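Long-range contacts in TRAP dicarboxylate transporter-DctP subunit (Rhodobacter sphaeroides, PDB 4PE3), which probably captures a small organic acid or related solute in the periplasm and hands it to a TRAP membrane transporter for uptake: residues Thr165-Leu169 / Lys307-Ile311; His231-Phe237 / Ile295-Trp300. One frame throughout, in Å; residues are numbered along the deposited sequence.

Contact 1 of 2, residues Thr165-Leu169 / Lys307-Ile311; sequences TVEDL and KFRGI. With ZN (zinc ion), chain N.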
loop_
_atom_site.group_PDB
_atom_site.type_symbol
_atom_site.label_atom_id
_atom_site.label_comp_id
_atom_site.label_asym_id
_atom_site.label_seq_id
_atom_site.Cartn_x
_atom_site.Cartn_y
_atom_site.Cartn_z
ATOM N N THR A 165 -23.004 2.737 1.923
ATOM C CA THR A 165 -23.016 1.315 2.269
ATOM C C THR A 165 -22.434 0.498 1.119
ATOM O O THR A 165 -22.367 0.975 -0.025
ATOM C CB THR A 165 -24.432 0.800 2.525
ATOM O OG1 THR A 165 -25.139 0.796 1.281
ATOM C CG2 THR A 165 -25.163 1.658 3.577
ATOM N N VAL A 166 -22.048 -0.742 1.408
ATOM C CA VAL A 166 -21.574 -1.611 0.366
ATOM C C VAL A 166 -22.647 -1.841 -0.686
ATOM O O VAL A 166 -22.347 -1.989 -1.870
ATOM C CB VAL A 166 -21.093 -2.939 0.941
ATOM C CG1 VAL A 166 -20.693 -3.874 -0.162
ATOM C CG2 VAL A 166 -19.950 -2.717 1.909
ATOM N N GLU A 167 -23.905 -1.889 -0.244
ATOM C CA GLU A 167 -25.025 -2.077 -1.145
ATOM C C GLU A 167 -25.101 -0.977 -2.207
ATOM O O GLU A 167 -25.562 -1.217 -3.327
ATOM C CB GLU A 167 -26.337 -2.103 -0.339
ATOM C CG GLU A 167 -26.598 -3.398 0.476
ATOM C CD GLU A 167 -25.808 -3.500 1.787
ATOM O OE1 GLU A 167 -25.162 -2.531 2.233
ATOM O OE2 GLU A 167 -25.847 -4.584 2.398
ATOM N N ASP A 168 -24.648 0.226 -1.858
ATOM C CA ASP A 168 -24.648 1.325 -2.811
ATOM C C ASP A 168 -23.733 1.070 -4.015
ATOM O O ASP A 168 -23.858 1.740 -5.027
ATOM C CB ASP A 168 -24.286 2.634 -2.119
ATOM C CG ASP A 168 -25.365 3.126 -1.157
ATOM O OD1 ASP A 168 -26.585 2.839 -1.341
ATOM O OD2 ASP A 168 -25.015 3.836 -0.193
ATOM N N LEU A 169 -22.823 0.112 -3.933
ATOM C CA LEU A 169 -21.934 -0.162 -5.052
ATOM C C LEU A 169 -22.589 -0.937 -6.193
ATOM O O LEU A 169 -22.048 -0.999 -7.297
ATOM C CB LEU A 169 -20.735 -0.959 -4.551
ATOM C CG LEU A 169 -19.748 -0.237 -3.642
ATOM C CD1 LEU A 169 -18.735 -1.268 -3.088
ATOM C CD2 LEU A 169 -19.042 0.903 -4.356
ATOM N N LYS A 307 -18.363 -5.174 6.397
ATOM C CA LYS A 307 -19.098 -5.817 5.320
ATOM C C LYS A 307 -18.243 -5.865 4.043
ATOM O O LYS A 307 -18.212 -6.873 3.344
ATOM C CB LYS A 307 -20.439 -5.104 5.091
ATOM C CG LYS A 307 -21.493 -5.511 6.110
ATOM C CD LYS A 307 -22.655 -4.521 6.179
ATOM C CE LYS A 307 -23.269 -4.292 4.839
ATOM N NZ LYS A 307 -24.429 -3.341 4.946
ATOM N N PHE A 308 -17.540 -4.778 3.737
ATOM C CA PHE A 308 -16.681 -4.774 2.555
ATOM C C PHE A 308 -15.557 -5.818 2.683
ATOM O O PHE A 308 -15.266 -6.540 1.731
ATOM C CB PHE A 308 -16.126 -3.384 2.268
ATOM C CG PHE A 308 -15.515 -3.269 0.908
ATOM C CD1 PHE A 308 -16.313 -3.076 -0.213
ATOM C CD2 PHE A 308 -14.144 -3.374 0.737
ATOM C CE1 PHE A 308 -15.744 -2.978 -1.483
ATOM C CE2 PHE A 308 -13.571 -3.276 -0.529
ATOM C CZ PHE A 308 -14.364 -3.083 -1.635
ATOM N N ARG A 309 -14.981 -5.943 3.872
ATOM C CA ARG A 309 -13.994 -7.008 4.098
ATOM C C ARG A 309 -14.538 -8.391 3.791
ATOM O O ARG A 309 -13.853 -9.235 3.228
ATOM C CB ARG A 309 -13.490 -7.042 5.540
ATOM C CG ARG A 309 -12.697 -5.842 5.908
ATOM C CD ARG A 309 -11.972 -6.033 7.227
ATOM N NE ARG A 309 -11.299 -4.787 7.521
ATOM C CZ ARG A 309 -11.850 -3.743 8.129
ATOM N NH1 ARG A 309 -13.080 -3.823 8.626
ATOM N NH2 ARG A 309 -11.134 -2.631 8.276
ATOM N N GLY A 310 -15.780 -8.619 4.184
ATOM C CA GLY A 310 -16.394 -9.916 3.986
ATOM C C GLY A 310 -16.579 -10.229 2.516
ATOM O O GLY A 310 -16.384 -11.355 2.076
ATOM N N ILE A 311 -16.951 -9.226 1.733
ATOM C CA ILE A 311 -17.072 -9.445 0.305
ATOM C C ILE A 311 -15.683 -9.716 -0.276
ATOM O O ILE A 311 -15.492 -10.630 -1.061
ATOM C CB ILE A 311 -17.724 -8.241 -0.388
ATOM C CG1 ILE A 311 -19.214 -8.240 -0.079
ATOM C CG2 ILE A 311 -17.529 -8.309 -1.880
ATOM C CD1 ILE A 311 -19.725 -6.937 0.415
HETATM ZN ZN ZN N . -27.064 4.591 0.631
HETATM O O HOH W 1 -26.277 6.969 0.090
#
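Val166 drives both methyl groups at helix 302-320. Its CG1 meets Ile311 CD1 tip to tip at 3.3 Å, tighter than usual, while CG2 lies near the plane of the Phe308 ring, at its edge, 3.9 Å from Phe308 CB. With CG1 anti to the backbone N (chi1 176°), the two branches are split between neighbouring turns of the helix. Leu169 CD1 also comes to the rim of that ring, 3.8 Å from Phe308 CE1. Glu167 and Lys307 cross at about a right angle in a salt bridge: NZ lies 2.9 Å from OE1, on its syn lone pair, with a weak second bond to OE2. The loop between strands 157-159 and 173-175 packs on a helix that follows it by some 140 residues, within a family 7 solute-binding fold. Lys307 is also paired with Glu304, a zinc ligand; a methionine here would probably leave the Glu167 carboxylate without its positive mate and cost Glu304 one of several partners. Behind these, an ST motif steadies the short 3-10 turn, Asp168 N bonding to Thr165 OG1 at 3.2 Å. Asp168 OD2 takes Thr165 N from above the carboxylate plane and binds a zinc ion at 2.3 Å.

Contact 2 of 2, residues His231-Phe237 / Ile295-Trp300; sequences HPVYPGF and ITVHDW. With ZN (zinc ion), chain O; EDO (1,2-ethanediol), chain D.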
loop_
_atom_site.group_PDB
_atom_site.type_symbol
_atom_site.label_atom_id
_atom_site.label_comp_id
_atom_site.label_asym_id
_atom_site.label_seq_id
_atom_site.Cartn_x
_atom_site.Cartn_y
_atom_site.Cartn_z
ATOM N N HIS A 231 -18.947 13.023 -4.305
ATOM C CA HIS A 231 -19.208 12.108 -3.201
ATOM C C HIS A 231 -18.036 11.174 -2.930
ATOM O O HIS A 231 -18.176 9.948 -2.930
ATOM C CB HIS A 231 -20.460 11.273 -3.498
ATOM C CG HIS A 231 -21.727 12.050 -3.414
ATOM N ND1 HIS A 231 -22.204 12.557 -2.228
ATOM C CD2 HIS A 231 -22.606 12.426 -4.371
ATOM C CE1 HIS A 231 -23.332 13.206 -2.453
ATOM N NE2 HIS A 231 -23.589 13.152 -3.745
ATOM N N PRO A 232 -16.853 11.734 -2.656
ATOM C CA PRO A 232 -15.727 10.860 -2.304
ATOM C C PRO A 232 -15.952 10.071 -1.020
ATOM O O PRO A 232 -16.718 10.505 -0.153
ATOM C CB PRO A 232 -14.574 11.854 -2.119
ATOM C CG PRO A 232 -15.236 13.137 -1.735
ATOM C CD PRO A 232 -16.502 13.155 -2.564
ATOM N N VAL A 233 -15.264 8.931 -0.902
ATOM C CA VAL A 233 -15.219 8.197 0.345
ATOM C C VAL A 233 -13.816 8.338 0.902
ATOM O O VAL A 233 -12.821 7.950 0.265
ATOM C CB VAL A 233 -15.618 6.721 0.181
ATOM C CG1 VAL A 233 -15.682 6.026 1.539
ATOM C CG2 VAL A 233 -16.971 6.589 -0.491
ATOM N N TYR A 234 -13.738 8.892 2.109
ATOM C CA TYR A 234 -12.489 9.141 2.795
ATOM C C TYR A 234 -12.705 8.978 4.296
ATOM O O TYR A 234 -13.644 9.581 4.844
ATOM C CB TYR A 234 -11.997 10.580 2.511
ATOM C CG TYR A 234 -10.808 10.892 3.373
ATOM C CD1 TYR A 234 -9.541 10.458 3.004
ATOM C CD2 TYR A 234 -10.950 11.546 4.584
ATOM C CE1 TYR A 234 -8.431 10.674 3.820
ATOM C CE2 TYR A 234 -9.849 11.776 5.421
ATOM C CZ TYR A 234 -8.590 11.346 5.026
ATOM O OH TYR A 234 -7.527 11.574 5.882
ATOM N N PRO A 235 -11.865 8.174 4.979
ATOM C CA PRO A 235 -10.805 7.353 4.411
ATOM C C PRO A 235 -11.340 6.339 3.432
ATOM O O PRO A 235 -12.502 5.930 3.522
ATOM C CB PRO A 235 -10.204 6.668 5.650
ATOM C CG PRO A 235 -10.460 7.620 6.736
ATOM C CD PRO A 235 -11.859 8.111 6.444
ATOM N N GLY A 236 -10.543 5.984 2.443
ATOM C CA GLY A 236 -10.935 4.949 1.512
ATOM C C GLY A 236 -11.082 3.581 2.161
ATOM O O GLY A 236 -10.783 3.387 3.344
ATOM N N PHE A 237 -11.516 2.622 1.357
ATOM C CA PHE A 237 -11.885 1.309 1.878
ATOM C C PHE A 237 -11.308 0.159 1.070
ATOM O O PHE A 237 -11.702 -0.988 1.295
ATOM C CB PHE A 237 -13.420 1.160 1.947
ATOM C CG PHE A 237 -14.105 1.412 0.643
ATOM C CD1 PHE A 237 -14.201 0.415 -0.294
ATOM C CD2 PHE A 237 -14.627 2.665 0.343
ATOM C CE1 PHE A 237 -14.807 0.633 -1.504
ATOM C CE2 PHE A 237 -15.210 2.904 -0.879
ATOM C CZ PHE A 237 -15.294 1.893 -1.812
ATOM N N ILE A 295 -19.020 19.414 -2.023
ATOM C CA ILE A 295 -18.504 18.065 -1.939
ATOM C C ILE A 295 -18.898 17.442 -0.592
ATOM O O ILE A 295 -18.747 18.074 0.451
ATOM C CB ILE A 295 -16.984 18.062 -2.114
ATOM C CG1 ILE A 295 -16.621 18.574 -3.526
ATOM C CG2 ILE A 295 -16.414 16.659 -1.873
ATOM C CD1 ILE A 295 -15.145 18.933 -3.695
ATOM N N THR A 296 -19.440 16.230 -0.644
ATOM C CA THR A 296 -19.811 15.469 0.556
ATOM C C THR A 296 -18.776 14.382 0.762
ATOM O O THR A 296 -18.587 13.510 -0.086
ATOM C CB THR A 296 -21.182 14.820 0.399
ATOM O OG1 THR A 296 -22.152 15.835 0.141
ATOM C CG2 THR A 296 -21.576 14.074 1.669
ATOM N N VAL A 297 -18.057 14.443 1.874
ATOM C CA VAL A 297 -17.013 13.463 2.134
ATOM C C VAL A 297 -17.598 12.369 3.023
ATOM O O VAL A 297 -17.967 12.633 4.162
ATOM C CB VAL A 297 -15.810 14.112 2.799
ATOM C CG1 VAL A 297 -14.695 13.077 3.069
ATOM C CG2 VAL A 297 -15.299 15.266 1.914
ATOM N N HIS A 298 -17.714 11.163 2.483
ATOM C CA HIS A 298 -18.354 10.060 3.211
ATOM C C HIS A 298 -17.310 9.225 3.919
ATOM O O HIS A 298 -16.350 8.775 3.301
ATOM C CB HIS A 298 -19.090 9.161 2.241
ATOM C CG HIS A 298 -20.160 9.848 1.470
ATOM N ND1 HIS A 298 -21.492 9.644 1.747
ATOM C CD2 HIS A 298 -20.121 10.716 0.433
ATOM C CE1 HIS A 298 -22.231 10.349 0.919
ATOM N NE2 HIS A 298 -21.423 11.009 0.116
ATOM N N ASP A 299 -17.489 9.020 5.220
ATOM C CA ASP A 299 -16.633 8.129 6.015
ATOM C C ASP A 299 -17.450 6.883 6.370
ATOM O O ASP A 299 -18.319 6.932 7.251
ATOM C CB ASP A 299 -16.174 8.864 7.278
ATOM C CG ASP A 299 -15.275 8.023 8.200
ATOM O OD1 ASP A 299 -14.790 6.939 7.859
ATOM O OD2 ASP A 299 -15.050 8.469 9.337
ATOM N N TRP A 300 -17.230 5.785 5.656
ATOM C CA TRP A 300 -18.043 4.588 5.867
ATOM C C TRP A 300 -17.947 4.141 7.320
ATOM O O TRP A 300 -16.887 4.215 7.932
ATOM C CB TRP A 300 -17.598 3.461 4.940
ATOM C CG TRP A 300 -18.110 3.521 3.552
ATOM C CD1 TRP A 300 -18.791 4.556 2.961
ATOM C CD2 TRP A 300 -18.002 2.497 2.557
ATOM N NE1 TRP A 300 -19.112 4.223 1.669
ATOM C CE2 TRP A 300 -18.632 2.971 1.396
ATOM C CE3 TRP A 300 -17.433 1.222 2.538
ATOM C CZ2 TRP A 300 -18.734 2.212 0.244
ATOM C CZ3 TRP A 300 -17.506 0.489 1.387
ATOM C CH2 TRP A 300 -18.164 0.980 0.253
HETATM ZN ZN ZN O . -13.995 7.010 10.168
HETATM C C1 EDO D . -4.874 9.157 5.804
HETATM O O1 EDO D . -5.268 10.389 5.185
HETATM C C2 EDO D . -5.489 7.958 5.083
HETATM O O2 EDO D . -6.895 7.932 5.284
HETATM O O HOH W 2 -13.184 5.401 9.169
HETATM O O HOH W 3 -12.288 8.266 9.898
HETATM O O HOH W 4 -15.616 6.327 11.219
#
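Phe237 and Trp300 stack face to face, the phenyl ring over the six-membered ring of the indole with centroids 3.9 Å apart and planes at 8°. Phe237 holds CG between its backbone N and carbonyl carbon (chi1 55°), and this turn of the side chain lays the ring flat on the indole. Val233 CG1 sits over the five-membered ring in a CH-pi contact, 3.9 Å from its centroid. Trp300 NE1 is held by the carbonyl of Leu163. Two histidines meet rim to rim: His231 ND1 and His298 NE2 share a hydrogen bond of 2.9 Å in which either could donate. His298 swings CG anti to its carbonyl carbon (chi1 -60°), bringing NE2 to His231, while ND1 bonds to Asp164. Pro232 CD rests on Ile295 CG2 at 3.6 Å, and Tyr234 CB on Val297 CG1. Asp299 grips a zinc ion with both carboxylate oxygens, with three waters also bound to the metal, and OD1 also receives Arg305. The backbones join by His298 N to Pro232 O and Tyr234 N to His298 O, both 2.9 Å, making a single parallel beta bridge between Val233 and His298 that ties two irregular loops together beside strand 157-159.

Contacts 1 and 2 lie on the same side of the chain's centre, their own centres about 14 Å apart, and contact 2 is nested within the loop that contact 1 closes. They meet through aromatic and aliphatic groups: Trp300 CZ3 is 4.1 Å from Val166 CG2, and its CH2 is equally far from Leu169 CD1. Phe237 stands edge-to-face with Phe308, whose CD2 comes 3.5 Å from Phe237 O. Residues 295-300 lead directly into helix 302-320, so the strip facing 231-237 continues into the helix facing 165-169. Asp164, just before Thr165, bonds both Asp168 and His298. Each contact carries its own zinc ion, and no solute is bound in this apo, open form.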